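Local coordinates for protein chitosanase (Bacillus subtilis subsp. subtilis str. 168, PDB 7C6C) that hydrolyses internal beta-1,4 linkages between glucosamine units of partly acetylated chitosan, as a secreted glycoside hydrolase of family 46, at residues A[25-30]-A[108-113]; A[35-40]-A[45-50]; A[58-61]-A[66-69]; A[140-145]-A[208-213]; A[144-149]-A[186-191]. All coordinates share one frame; numbering follows the deposited sequence.

Contact 1: A[25-30]-A[108-113]; sequences IQYGYV and AAQDKV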
# COMPACT_ATOMS: atom_id res chain seq x y z
N ILE A 25 -1.02 -9.80 8.66
CA ILE A 25 -1.39 -8.41 8.48
C ILE A 25 -1.49 -7.72 9.84
O ILE A 25 -2.15 -8.22 10.76
CB ILE A 25 -2.70 -8.30 7.68
CG1 ILE A 25 -2.52 -8.86 6.27
CG2 ILE A 25 -3.17 -6.86 7.64
CD1 ILE A 25 -3.82 -9.03 5.53
N GLN A 26 -0.84 -6.56 9.97
CA GLN A 26 -0.71 -5.85 11.25
C GLN A 26 -1.73 -4.72 11.33
O GLN A 26 -1.44 -3.57 10.99
CB GLN A 26 0.70 -5.32 11.42
CG GLN A 26 1.75 -6.40 11.48
CD GLN A 26 1.58 -7.26 12.69
OE1 GLN A 26 1.66 -6.79 13.82
NE2 GLN A 26 1.32 -8.55 12.47
N TYR A 27 -2.91 -5.02 11.85
CA TYR A 27 -3.93 -4.00 12.02
C TYR A 27 -3.60 -3.01 13.13
O TYR A 27 -4.11 -1.88 13.11
CB TYR A 27 -5.29 -4.64 12.28
CG TYR A 27 -5.90 -5.32 11.08
CD1 TYR A 27 -5.53 -6.60 10.71
CD2 TYR A 27 -6.87 -4.67 10.32
CE1 TYR A 27 -6.11 -7.22 9.62
CE2 TYR A 27 -7.45 -5.28 9.23
CZ TYR A 27 -7.07 -6.56 8.88
OH TYR A 27 -7.66 -7.16 7.80
N GLY A 28 -2.77 -3.40 14.10
CA GLY A 28 -2.49 -2.55 15.23
C GLY A 28 -1.27 -1.68 15.11
O GLY A 28 -0.99 -0.90 16.02
N TYR A 29 -0.56 -1.78 13.99
CA TYR A 29 0.69 -1.06 13.80
C TYR A 29 0.47 0.45 13.80
O TYR A 29 -0.43 0.96 13.13
CB TYR A 29 1.24 -1.48 12.44
CG TYR A 29 2.45 -0.73 11.97
CD1 TYR A 29 3.69 -0.95 12.57
CD2 TYR A 29 2.38 0.15 10.90
CE1 TYR A 29 4.82 -0.29 12.13
CE2 TYR A 29 3.50 0.82 10.45
CZ TYR A 29 4.72 0.59 11.07
OH TYR A 29 5.84 1.24 10.62
N VAL A 30 1.31 1.17 14.52
CA VAL A 30 1.39 2.63 14.43
C VAL A 30 2.83 3.03 14.62
O VAL A 30 3.46 2.63 15.61
CB VAL A 30 0.53 3.37 15.48
CG1 VAL A 30 0.69 4.88 15.31
CG2 VAL A 30 -0.92 2.99 15.41
N ALA A 108 -12.61 -4.37 10.59
CA ALA A 108 -13.56 -4.22 9.48
C ALA A 108 -13.51 -2.82 8.90
O ALA A 108 -13.61 -2.64 7.68
CB ALA A 108 -14.97 -4.59 9.93
N ALA A 109 -13.36 -1.80 9.75
CA ALA A 109 -13.26 -0.43 9.25
C ALA A 109 -12.00 -0.25 8.41
O ALA A 109 -12.04 0.37 7.34
CB ALA A 109 -13.25 0.56 10.42
N GLN A 110 -10.88 -0.80 8.87
CA GLN A 110 -9.66 -0.77 8.06
C GLN A 110 -9.85 -1.51 6.74
O GLN A 110 -9.38 -1.05 5.70
CB GLN A 110 -8.49 -1.37 8.84
CG GLN A 110 -8.01 -0.52 9.99
CD GLN A 110 -6.70 -1.03 10.55
OE1 GLN A 110 -5.78 -1.33 9.79
NE2 GLN A 110 -6.61 -1.14 11.87
N ASP A 111 -10.51 -2.67 6.77
CA ASP A 111 -10.74 -3.41 5.53
C ASP A 111 -11.59 -2.60 4.56
O ASP A 111 -11.35 -2.61 3.35
CB ASP A 111 -11.42 -4.74 5.82
CG ASP A 111 -10.53 -5.74 6.52
OD1 ASP A 111 -9.29 -5.55 6.54
OD2 ASP A 111 -11.07 -6.74 7.04
N LYS A 112 -12.60 -1.89 5.08
CA LYS A 112 -13.47 -1.12 4.21
C LYS A 112 -12.71 0.04 3.56
O LYS A 112 -12.83 0.26 2.35
CB LYS A 112 -14.67 -0.60 4.99
CG LYS A 112 -15.57 0.28 4.15
CD LYS A 112 -16.88 0.62 4.86
CE LYS A 112 -17.20 2.12 4.80
NZ LYS A 112 -18.66 2.39 4.85
N VAL A 113 -11.93 0.78 4.34
CA VAL A 113 -11.17 1.89 3.77
C VAL A 113 -10.12 1.37 2.80
O VAL A 113 -9.92 1.94 1.72
CB VAL A 113 -10.58 2.77 4.89
CG1 VAL A 113 -9.73 3.89 4.32
CG2 VAL A 113 -11.71 3.35 5.72
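In the catalytic domain of this family 46 chitosanase, the loop that leads from helix 5-20 to strand 30-32 is tied to the long helix 104-128 through Tyr-27, which reaches Gln-110 with its backbone and Asp-111 with its phenol. The amide nitrogen Gln-110 NE2 donates to Tyr-27 O at 2.9 Å. With an N-H...O angle of 172° the bond is nearly straight, and the carbonyl oxygen lies almost in the amide plane. That oxygen also accepts from Trp-97 NE1, so two donors grip one buried backbone carbonyl. At the far end of the ring, Tyr-27 OH donates a hydrogen bond to Asp-111 OD1 at 2.6 Å, on the syn lone pair of the carboxylate oxygen, which sits at the ring edge.

The two side chains Tyr-27 and Gln-110 run past each other in opposite directions, the aromatic and amide planes 55° apart; Tyr-27 CD2 comes to 3.6 Å from Gln-110 OE1. Beyond its first bend the glutamine chain is extended (chi2 -169°), which carries the amide across to the loop backbone. Its other end is used as well, since Gln-110 OE1 accepts from the backbone N of Arg-43. Asp-111 OD1 is likewise shared, in a salt bridge with Arg-43 NH1, whose charge probably helps to keep the carboxylate ionised.

Adjacent residues of one helical turn thus hold both ends of a single tyrosine. This is a polar loop-to-helix tie within the largely helical, lysozyme-clan fold, with the side chain of Gln-110 about 10 Å from that of Glu-19, the predicted proton donor.

Contact 2: A[35-40]-A[45-50]; sequences DGRGYT and GFTTAT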
# COMPACT_ATOMS: atom_id res chain seq x y z
N ASP A 35 8.56 10.64 7.49
CA ASP A 35 8.42 10.73 6.05
C ASP A 35 7.45 11.83 5.65
O ASP A 35 6.93 11.82 4.53
CB ASP A 35 7.96 9.39 5.48
CG ASP A 35 6.60 8.96 6.00
OD1 ASP A 35 6.11 9.56 6.99
OD2 ASP A 35 6.03 8.02 5.41
N GLY A 36 7.19 12.76 6.57
CA GLY A 36 6.25 13.83 6.33
C GLY A 36 4.80 13.45 6.48
O GLY A 36 3.93 14.31 6.34
N ARG A 37 4.50 12.18 6.77
CA ARG A 37 3.13 11.71 6.75
C ARG A 37 2.50 11.57 8.13
O ARG A 37 1.38 11.08 8.24
CB ARG A 37 3.01 10.41 5.94
CG ARG A 37 3.47 10.59 4.50
CD ARG A 37 3.13 9.37 3.66
NE ARG A 37 3.53 9.54 2.26
CZ ARG A 37 4.72 9.18 1.78
NH1 ARG A 37 5.62 8.62 2.57
NH2 ARG A 37 4.99 9.38 0.49
N GLY A 38 3.20 12.01 9.18
CA GLY A 38 2.65 11.91 10.52
C GLY A 38 2.80 10.49 11.04
O GLY A 38 3.89 9.92 11.00
N TYR A 39 1.71 9.92 11.54
CA TYR A 39 1.70 8.52 11.94
C TYR A 39 1.27 7.66 10.76
O TYR A 39 0.32 8.00 10.05
CB TYR A 39 0.70 8.28 13.07
CG TYR A 39 1.17 8.58 14.47
CD1 TYR A 39 2.36 8.08 14.97
CD2 TYR A 39 0.36 9.33 15.32
CE1 TYR A 39 2.75 8.34 16.27
CE2 TYR A 39 0.74 9.59 16.62
CZ TYR A 39 1.94 9.10 17.09
OH TYR A 39 2.30 9.35 18.39
N THR A 40 1.95 6.51 10.60
CA THR A 40 1.59 5.47 9.65
C THR A 40 0.96 4.32 10.43
O THR A 40 1.56 3.84 11.40
CB THR A 40 2.86 5.02 8.92
OG1 THR A 40 3.40 6.13 8.22
CG2 THR A 40 2.59 3.92 7.93
N GLY A 45 -0.84 1.06 6.14
CA GLY A 45 -0.06 2.25 6.43
C GLY A 45 -0.86 3.51 6.18
O GLY A 45 -0.37 4.45 5.55
N PHE A 46 -2.11 3.53 6.64
CA PHE A 46 -2.91 4.75 6.59
C PHE A 46 -2.20 5.85 7.36
O PHE A 46 -1.75 5.63 8.49
CB PHE A 46 -4.26 4.50 7.27
CG PHE A 46 -5.02 3.27 6.80
CD1 PHE A 46 -5.79 3.31 5.64
CD2 PHE A 46 -5.06 2.12 7.58
CE1 PHE A 46 -6.54 2.20 5.26
CE2 PHE A 46 -5.81 1.02 7.19
CZ PHE A 46 -6.54 1.07 6.03
N THR A 47 -2.12 7.05 6.80
CA THR A 47 -1.34 8.10 7.44
C THR A 47 -2.21 9.26 7.90
O THR A 47 -3.28 9.53 7.35
CB THR A 47 -0.21 8.61 6.55
OG1 THR A 47 -0.75 9.07 5.30
CG2 THR A 47 0.82 7.51 6.28
N THR A 48 -1.73 9.96 8.93
CA THR A 48 -2.46 11.11 9.45
C THR A 48 -2.31 12.37 8.61
O THR A 48 -3.17 13.24 8.69
CB THR A 48 -2.11 11.36 10.93
OG1 THR A 48 -0.69 11.51 11.09
CG2 THR A 48 -2.56 10.20 11.79
N ALA A 49 -1.26 12.49 7.78
CA ALA A 49 -1.14 13.67 6.93
C ALA A 49 -2.05 13.61 5.71
O ALA A 49 -2.41 14.66 5.17
CB ALA A 49 0.31 13.85 6.47
N THR A 50 -2.43 12.41 5.25
CA THR A 50 -3.14 12.27 3.97
C THR A 50 -4.65 12.26 4.10
O THR A 50 -5.34 12.46 3.10
CB THR A 50 -2.78 10.95 3.29
OG1 THR A 50 -3.18 9.86 4.13
CG2 THR A 50 -1.30 10.90 3.00
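With chi1 at 55°, Thr-48 carries OG1 between its backbone N and carbonyl carbon and presents it to Tyr-39 N, which donates to Thr-48 OG1 at 2.9 Å with an N-H...O angle of 157°. The first torsion of Thr-47 (chi1 56°) sets its methyl CG2 beside the backbone N, where it packs 3.6 Å from Arg-37 CB and next to Thr-40 OG1. Thr-40 and Thr-47 lie side by side, pointing the same way, as the antiparallel non-hydrogen-bonded pair of the hairpin.

The backbone supplies the rest. Thr-48 N donates to Tyr-39 O at 3.0 Å, and the same oxygen receives a CA-H...O contact from Thr-47 CA. Ala-49 N reaches Arg-37 O at 3.0 Å. Packing is tight where Thr-40 CG2 meets Gly-45 CA at 3.5 Å. Gly-38 CA lies 3.4 Å from Thr-48 OG1, and the positive phi of this residue suits glycine.

Asp-35, probably the nucleophile, is held from within its own segment. Its OD1 accepts from Arg-37 N in an Asx turn, while Arg-37 NH1 forms a salt bridge to Asp-35 OD2 at 2.9 Å; both donors stand above the carboxylate plane. Arg-37 NH1 also bonds Thr-200 OG1. The hairpin thus holds Arg-37 O through Ala-49 N, which is consistent with a second-shell part for this arginine in orienting the Asp-35 carboxylate.

Contact 3: A[58-61]-A[66-69]; sequences EVYT and NNKL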
# COMPACT_ATOMS: atom_id res chain seq x y z
N GLU A 58 -13.29 7.69 10.92
CA GLU A 58 -14.67 8.06 10.59
C GLU A 58 -15.54 6.83 10.40
O GLU A 58 -16.67 6.76 10.92
CB GLU A 58 -14.69 8.86 9.29
CG GLU A 58 -14.12 10.26 9.35
CD GLU A 58 -13.88 10.81 7.94
OE1 GLU A 58 -13.82 10.00 6.98
OE2 GLU A 58 -13.73 12.04 7.79
N VAL A 59 -15.05 5.85 9.64
CA VAL A 59 -15.81 4.63 9.35
C VAL A 59 -16.05 3.85 10.63
O VAL A 59 -17.16 3.40 10.92
CB VAL A 59 -15.09 3.79 8.27
CG1 VAL A 59 -15.68 2.37 8.19
CG2 VAL A 59 -15.16 4.48 6.93
N TYR A 60 -15.00 3.70 11.44
CA TYR A 60 -15.13 3.01 12.72
C TYR A 60 -16.13 3.72 13.62
O TYR A 60 -16.95 3.07 14.28
CB TYR A 60 -13.75 2.94 13.38
CG TYR A 60 -13.72 2.30 14.75
CD1 TYR A 60 -14.25 1.04 14.97
CD2 TYR A 60 -13.15 2.97 15.82
CE1 TYR A 60 -14.21 0.45 16.22
CE2 TYR A 60 -13.10 2.39 17.08
CZ TYR A 60 -13.64 1.14 17.28
OH TYR A 60 -13.60 0.60 18.54
N THR A 61 -16.11 5.06 13.63
CA THR A 61 -17.00 5.83 14.50
C THR A 61 -18.46 5.73 14.05
O THR A 61 -19.36 5.69 14.89
CB THR A 61 -16.51 7.27 14.62
OG1 THR A 61 -15.21 7.26 15.22
CG2 THR A 61 -17.43 8.11 15.49
N ASN A 66 -18.94 6.78 19.70
CA ASN A 66 -18.38 7.12 21.01
C ASN A 66 -17.30 6.15 21.46
O ASN A 66 -17.12 5.89 22.65
CB ASN A 66 -19.48 7.30 22.06
CG ASN A 66 -20.44 8.39 21.67
OD1 ASN A 66 -20.07 9.31 20.94
ND2 ASN A 66 -21.67 8.31 22.15
N ASN A 67 -16.53 5.64 20.49
CA ASN A 67 -15.42 4.74 20.74
C ASN A 67 -14.20 5.52 21.25
O ASN A 67 -14.20 6.75 21.33
CB ASN A 67 -15.10 3.98 19.46
CG ASN A 67 -14.64 4.90 18.36
OD1 ASN A 67 -13.50 5.38 18.39
ND2 ASN A 67 -15.51 5.19 17.41
N LYS A 68 -13.12 4.78 21.57
CA LYS A 68 -11.94 5.40 22.18
C LYS A 68 -11.18 6.32 21.23
O LYS A 68 -10.33 7.09 21.70
CB LYS A 68 -11.00 4.33 22.72
CG LYS A 68 -10.20 3.57 21.66
CD LYS A 68 -9.30 2.51 22.30
CE LYS A 68 -10.10 1.32 22.83
NZ LYS A 68 -9.25 0.39 23.62
N LEU A 69 -11.42 6.24 19.93
CA LEU A 69 -10.74 7.09 18.98
C LEU A 69 -11.55 8.31 18.56
O LEU A 69 -10.99 9.20 17.91
CB LEU A 69 -10.34 6.29 17.74
CG LEU A 69 -9.35 5.14 17.95
CD1 LEU A 69 -9.17 4.35 16.65
CD2 LEU A 69 -8.01 5.64 18.47
O HOH W 1 -13.09 1.88 21.13
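Tyr-60 and Asn-67 meet with ring and amide planes 43° apart, the asparagine slanting across one corner of the ring. Its carboxamide carbon CG stands 3.2 Å from Tyr-60 CE2, and OD1 lies close to the same ring atom. The tyrosine is sent toward the loop by a first torsion that sets CG opposite the backbone N (chi1 178°).

Thr-61, next along the helix, meets the asparagine at about a right angle. Asn-67 ND2 donates to Thr-61 OG1 at 3.0 Å, close to straight at 166°, with the hydroxyl oxygen lying near the amide plane. OG1 is also bonded to Val-57 O, one turn back along the helix, and ND2 makes a further bond to Val-64 O. The opposite end of the amide turns inward: Asn-67 OD1 accepts from Leu-69 N at 2.7 Å, which closes an Asx turn. Both ends of the carboxamide are therefore engaged, and its rotation is fixed by bonds to helix and loop alike.

A water extends the contact beyond the ring edge, 2.9 Å from Tyr-60 OH and accepting from Lys-68 N at 2.9 Å. On the apolar side, Leu-69 CD1 approaches Tyr-60 CD2 at 4.3 Å.

The contact folds the loop that follows helix 52-63 back against that helix's last turns, before helix 73-82 begins. Phe-106 of helix 104-128 packs edge-to-face with Tyr-60 and also touches Leu-69, while Ala-96 of helix 93-99 reaches Leu-69; the Tyr-60 and Leu-69 side is thus covered by these helices, away from the annotated sites.

Contact 4: A[140-145]-A[208-213]; sequences MYDTVI and VARVDV. With LMR ((2S)-2-hydroxybutanedioic acid), chain B.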
# COMPACT_ATOMS: atom_id res chain seq x y z
N MET A 140 0.20 -3.83 -8.84
CA MET A 140 -0.56 -2.57 -8.79
C MET A 140 -1.12 -2.32 -7.40
O MET A 140 -1.08 -1.18 -6.91
CB MET A 140 -1.70 -2.59 -9.81
CG MET A 140 -1.29 -2.74 -11.27
SD MET A 140 -0.10 -1.53 -11.88
CE MET A 140 1.36 -2.57 -12.02
N TYR A 141 -1.65 -3.36 -6.76
CA TYR A 141 -2.23 -3.24 -5.43
C TYR A 141 -1.17 -2.77 -4.43
O TYR A 141 -1.40 -1.83 -3.66
CB TYR A 141 -2.79 -4.62 -5.06
CG TYR A 141 -3.64 -4.76 -3.81
CD1 TYR A 141 -4.10 -3.67 -3.08
CD2 TYR A 141 -3.99 -6.04 -3.37
CE1 TYR A 141 -4.89 -3.85 -1.95
CE2 TYR A 141 -4.77 -6.23 -2.26
CZ TYR A 141 -5.21 -5.13 -1.55
OH TYR A 141 -6.00 -5.31 -0.43
N ASP A 142 -0.00 -3.41 -4.43
CA ASP A 142 1.07 -2.99 -3.53
C ASP A 142 1.50 -1.56 -3.83
O ASP A 142 1.79 -0.78 -2.92
CB ASP A 142 2.26 -3.93 -3.65
CG ASP A 142 3.34 -3.59 -2.65
OD1 ASP A 142 3.10 -3.78 -1.44
OD2 ASP A 142 4.41 -3.09 -3.06
N THR A 143 1.55 -1.20 -5.12
CA THR A 143 2.02 0.12 -5.51
C THR A 143 1.10 1.21 -4.97
O THR A 143 1.57 2.22 -4.43
CB THR A 143 2.14 0.22 -7.03
OG1 THR A 143 3.09 -0.75 -7.50
CG2 THR A 143 2.62 1.61 -7.45
N VAL A 144 -0.22 1.03 -5.12
CA VAL A 144 -1.11 2.10 -4.67
C VAL A 144 -1.05 2.25 -3.15
O VAL A 144 -1.18 3.36 -2.63
CB VAL A 144 -2.54 1.92 -5.22
CG1 VAL A 144 -3.28 0.81 -4.51
CG2 VAL A 144 -3.32 3.23 -5.11
N ILE A 145 -0.82 1.16 -2.43
CA ILE A 145 -0.73 1.24 -0.97
C ILE A 145 0.46 2.10 -0.56
O ILE A 145 0.36 2.92 0.35
CB ILE A 145 -0.70 -0.16 -0.35
CG1 ILE A 145 -2.09 -0.79 -0.41
CG2 ILE A 145 -0.19 -0.10 1.09
CD1 ILE A 145 -2.12 -2.25 -0.08
N VAL A 208 13.11 -0.39 -1.46
CA VAL A 208 13.25 -0.84 -2.84
C VAL A 208 13.28 -2.35 -2.97
O VAL A 208 12.99 -2.88 -4.04
CB VAL A 208 14.48 -0.20 -3.54
CG1 VAL A 208 14.31 1.30 -3.63
CG2 VAL A 208 15.77 -0.57 -2.81
N ALA A 209 13.64 -3.06 -1.90
CA ALA A 209 13.69 -4.52 -1.98
C ALA A 209 12.36 -5.13 -2.39
O ALA A 209 12.34 -6.22 -2.96
CB ALA A 209 14.17 -5.12 -0.65
N ARG A 210 11.24 -4.45 -2.11
CA ARG A 210 9.95 -5.02 -2.51
C ARG A 210 9.85 -5.16 -4.02
O ARG A 210 9.21 -6.11 -4.51
CB ARG A 210 8.79 -4.20 -1.93
CG ARG A 210 8.57 -2.83 -2.54
CD ARG A 210 7.97 -1.87 -1.52
NE ARG A 210 6.57 -2.18 -1.22
CZ ARG A 210 5.92 -1.66 -0.18
NH1 ARG A 210 6.57 -0.88 0.67
NH2 ARG A 210 4.64 -1.93 0.02
N VAL A 211 10.49 -4.26 -4.77
CA VAL A 211 10.50 -4.39 -6.22
C VAL A 211 11.20 -5.68 -6.63
O VAL A 211 10.72 -6.41 -7.51
CB VAL A 211 11.15 -3.15 -6.87
CG1 VAL A 211 11.33 -3.38 -8.36
CG2 VAL A 211 10.30 -1.92 -6.63
N ASP A 212 12.33 -6.01 -5.99
CA ASP A 212 13.04 -7.23 -6.35
C ASP A 212 12.29 -8.48 -5.91
O ASP A 212 12.34 -9.50 -6.61
CB ASP A 212 14.46 -7.22 -5.78
CG ASP A 212 15.35 -8.26 -6.44
OD1 ASP A 212 15.52 -8.20 -7.68
OD2 ASP A 212 15.86 -9.14 -5.73
N VAL A 213 11.59 -8.44 -4.77
CA VAL A 213 10.78 -9.59 -4.38
C VAL A 213 9.72 -9.87 -5.43
O VAL A 213 9.50 -11.02 -5.83
CB VAL A 213 10.17 -9.37 -2.98
CG1 VAL A 213 9.18 -10.48 -2.66
CG2 VAL A 213 11.26 -9.32 -1.92
C1 LMR B . 18.32 -10.02 -2.58
O1A LMR B . 17.83 -10.58 -1.58
O1B LMR B . 18.72 -10.64 -3.58
C2 LMR B . 18.45 -8.52 -2.57
O2 LMR B . 19.26 -8.14 -3.70
C3 LMR B . 17.09 -7.85 -2.68
C4 LMR B . 16.31 -7.97 -1.38
O4A LMR B . 16.84 -7.54 -0.33
O4B LMR B . 15.17 -8.48 -1.41
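Asp-142 and Arg-210 make up the close part of this helix pair, bridging backbones whose nearest CA atoms are 9.2 Å apart. The arginine grips the carboxylate side-on with two nitrogens, one to each oxygen. Arg-210 NH2 meets Asp-142 OD1 at 2.8 Å and 167°, while Arg-210 NE meets Asp-142 OD2 at 3.0 Å. Both arrive on the syn side, but the two planes are 38° apart, so the fork is twisted rather than flat. A bend at chi3 (-71°) turns the guanidinium edge to the acid.

The far side of helix 209-219 is looser and faces the bound (2S)-2-hydroxybutanedioic acid. There Ala-209 CB lies 3.6 Å from the ligand's O4B, and Asp-212 OD2 is 3.5 Å from its C3; the ligand is hydrogen-bonded to Ser-233 OG, Asn-234 N and Glu-235 N.

Each partner has a second ion pair. Asp-142 OD2 is salt-bridged to Arg-188 and OD1 accepts from Thr-15, whereas Arg-210 NH2 also pairs with Glu-19, the predicted proton donor. The carboxylate of Asp-142 probably offsets two neighbouring arginines, and through Arg-210 this network is consistent with positioning the Glu-19 side chain.

Contact 5: A[144-149]-A[186-191]; sequences VIQHGD and DVRYDD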
# COMPACT_ATOMS: atom_id res chain seq x y z
N VAL A 144 -0.22 1.03 -5.12
CA VAL A 144 -1.11 2.10 -4.67
C VAL A 144 -1.05 2.25 -3.15
O VAL A 144 -1.18 3.36 -2.63
CB VAL A 144 -2.54 1.92 -5.22
CG1 VAL A 144 -3.28 0.81 -4.51
CG2 VAL A 144 -3.32 3.23 -5.11
N ILE A 145 -0.82 1.16 -2.43
CA ILE A 145 -0.73 1.24 -0.97
C ILE A 145 0.46 2.10 -0.56
O ILE A 145 0.36 2.92 0.35
CB ILE A 145 -0.70 -0.16 -0.35
CG1 ILE A 145 -2.09 -0.79 -0.41
CG2 ILE A 145 -0.19 -0.10 1.09
CD1 ILE A 145 -2.12 -2.25 -0.08
N GLN A 146 1.60 1.94 -1.24
CA GLN A 146 2.77 2.72 -0.86
C GLN A 146 2.74 4.13 -1.46
O GLN A 146 3.07 5.10 -0.77
CB GLN A 146 4.06 2.00 -1.26
CG GLN A 146 5.30 2.81 -0.92
CD GLN A 146 6.60 2.06 -1.13
OE1 GLN A 146 6.73 1.25 -2.06
NE2 GLN A 146 7.59 2.35 -0.30
N HIS A 147 2.36 4.25 -2.73
CA HIS A 147 2.51 5.51 -3.45
C HIS A 147 1.28 6.39 -3.41
O HIS A 147 1.38 7.59 -3.71
CB HIS A 147 2.87 5.21 -4.91
CG HIS A 147 4.20 4.54 -5.08
ND1 HIS A 147 5.33 5.20 -5.52
CD2 HIS A 147 4.57 3.26 -4.86
CE1 HIS A 147 6.34 4.35 -5.57
NE2 HIS A 147 5.91 3.16 -5.17
N GLY A 148 0.12 5.85 -3.06
CA GLY A 148 -1.12 6.59 -3.09
C GLY A 148 -1.68 6.70 -4.50
O GLY A 148 -1.01 6.46 -5.50
N ASP A 149 -2.95 7.11 -4.57
CA ASP A 149 -3.66 7.31 -5.84
C ASP A 149 -3.90 8.79 -6.13
O ASP A 149 -4.93 9.17 -6.67
CB ASP A 149 -4.97 6.53 -5.86
CG ASP A 149 -5.54 6.37 -7.27
OD1 ASP A 149 -4.78 6.44 -8.25
OD2 ASP A 149 -6.77 6.17 -7.38
N ASP A 186 10.84 -1.39 -13.04
CA ASP A 186 11.95 -0.46 -13.22
C ASP A 186 11.54 0.97 -12.87
O ASP A 186 12.27 1.69 -12.18
CB ASP A 186 12.44 -0.50 -14.67
CG ASP A 186 13.17 -1.77 -15.02
OD1 ASP A 186 13.52 -2.54 -14.10
OD2 ASP A 186 13.42 -1.97 -16.22
N VAL A 187 10.39 1.40 -13.39
CA VAL A 187 9.90 2.75 -13.13
C VAL A 187 9.65 2.95 -11.64
O VAL A 187 9.99 3.99 -11.07
CB VAL A 187 8.64 3.01 -13.98
CG1 VAL A 187 7.89 4.24 -13.47
CG2 VAL A 187 9.00 3.17 -15.45
N ARG A 188 9.05 1.95 -10.99
CA ARG A 188 8.79 2.07 -9.56
C ARG A 188 10.09 2.12 -8.77
O ARG A 188 10.22 2.92 -7.84
CB ARG A 188 7.89 0.93 -9.08
CG ARG A 188 7.53 1.07 -7.62
CD ARG A 188 6.49 0.06 -7.19
NE ARG A 188 6.15 0.26 -5.79
CZ ARG A 188 5.56 -0.65 -5.01
NH1 ARG A 188 5.22 -1.83 -5.51
NH2 ARG A 188 5.33 -0.36 -3.74
N TYR A 189 11.06 1.27 -9.12
CA TYR A 189 12.36 1.33 -8.46
C TYR A 189 12.96 2.73 -8.55
O TYR A 189 13.44 3.28 -7.55
CB TYR A 189 13.31 0.31 -9.10
CG TYR A 189 14.71 0.35 -8.52
CD1 TYR A 189 15.04 -0.41 -7.40
CD2 TYR A 189 15.69 1.16 -9.08
CE1 TYR A 189 16.31 -0.37 -6.87
CE2 TYR A 189 16.96 1.21 -8.54
CZ TYR A 189 17.27 0.44 -7.44
OH TYR A 189 18.53 0.47 -6.89
N ASP A 190 12.94 3.31 -9.74
CA ASP A 190 13.51 4.64 -9.92
C ASP A 190 12.77 5.67 -9.07
O ASP A 190 13.39 6.58 -8.51
CB ASP A 190 13.44 5.04 -11.40
CG ASP A 190 14.41 4.26 -12.26
OD1 ASP A 190 15.36 3.66 -11.72
OD2 ASP A 190 14.22 4.25 -13.49
N ASP A 191 11.45 5.53 -8.95
CA ASP A 191 10.69 6.48 -8.15
C ASP A 191 10.99 6.33 -6.67
O ASP A 191 11.06 7.33 -5.94
CB ASP A 191 9.20 6.31 -8.42
CG ASP A 191 8.39 7.41 -7.79
OD1 ASP A 191 8.59 8.56 -8.20
OD2 ASP A 191 7.57 7.12 -6.89
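His-147 presents its ring edge to Arg-188 and Asp-191, one turn apart on helix 177-193. Arg-188 NE donates to His-147 NE2 at 3.0 Å with an N-H...N angle of 147°, somewhat tilted from the ring plane. NE2 is thereby an acceptor here, and the other ring nitrogen, ND1, is hydrogen-bonded to Asp-154 O. The Asp-191 side chain points back at the histidine, its OD2 in the ring plane and 3.3 Å from His-147 CE1.

The arginine is extended from CG to NE, which takes its guanidinium past the histidine to Gln-146. There Arg-188 NH2 donates to Gln-146 OE1 at 2.7 Å, in the carbonyl plane and on a lone pair, although the N-H is bent to 139°. Amide and guanidinium stand almost perpendicular, at 82°, and the ring and guanidinium planes are also steeply inclined. Gln-146 NE2 bonds Ser-207 OG, so both ends of this amide are occupied.

The nearby negative charge of Asp-142 probably eases the close approach of Arg-188 and Arg-210. Trp-204 meets the His-147 ring and touches Gln-146.

Gln-146 and His-147 are the last residues of helix 134-147, which ends at the positive-phi Gly-148. The result is a buried polar helix-helix interface beside the active site, with the side chain of Gln-146 about 5 Å from that of Glu-19, the predicted proton donor.

In the fold
From the N terminus, contact 1 opens just after helix 5-20 and closes a long loop on helix 104-128. Nested inside it, one after the other, are contact 2, the hairpin of strands 39-41 and 46-47, and contact 3, the turn after helix 52-63. Both touch contact 1, through Phe-46 on Val-113 and Val-59 on Ala-109, whereas they stay about 9 Å from each other at their nearest atoms. Contacts 4 and 5 come after contact 1 has closed; both start on helix 134-147, and contact 5, reaching helix 177-193, closes before contact 4 does at helix 209-219. Their centres lie 7 Å apart, and contacts 3 and 5 sit on opposite sides of the chain's centre.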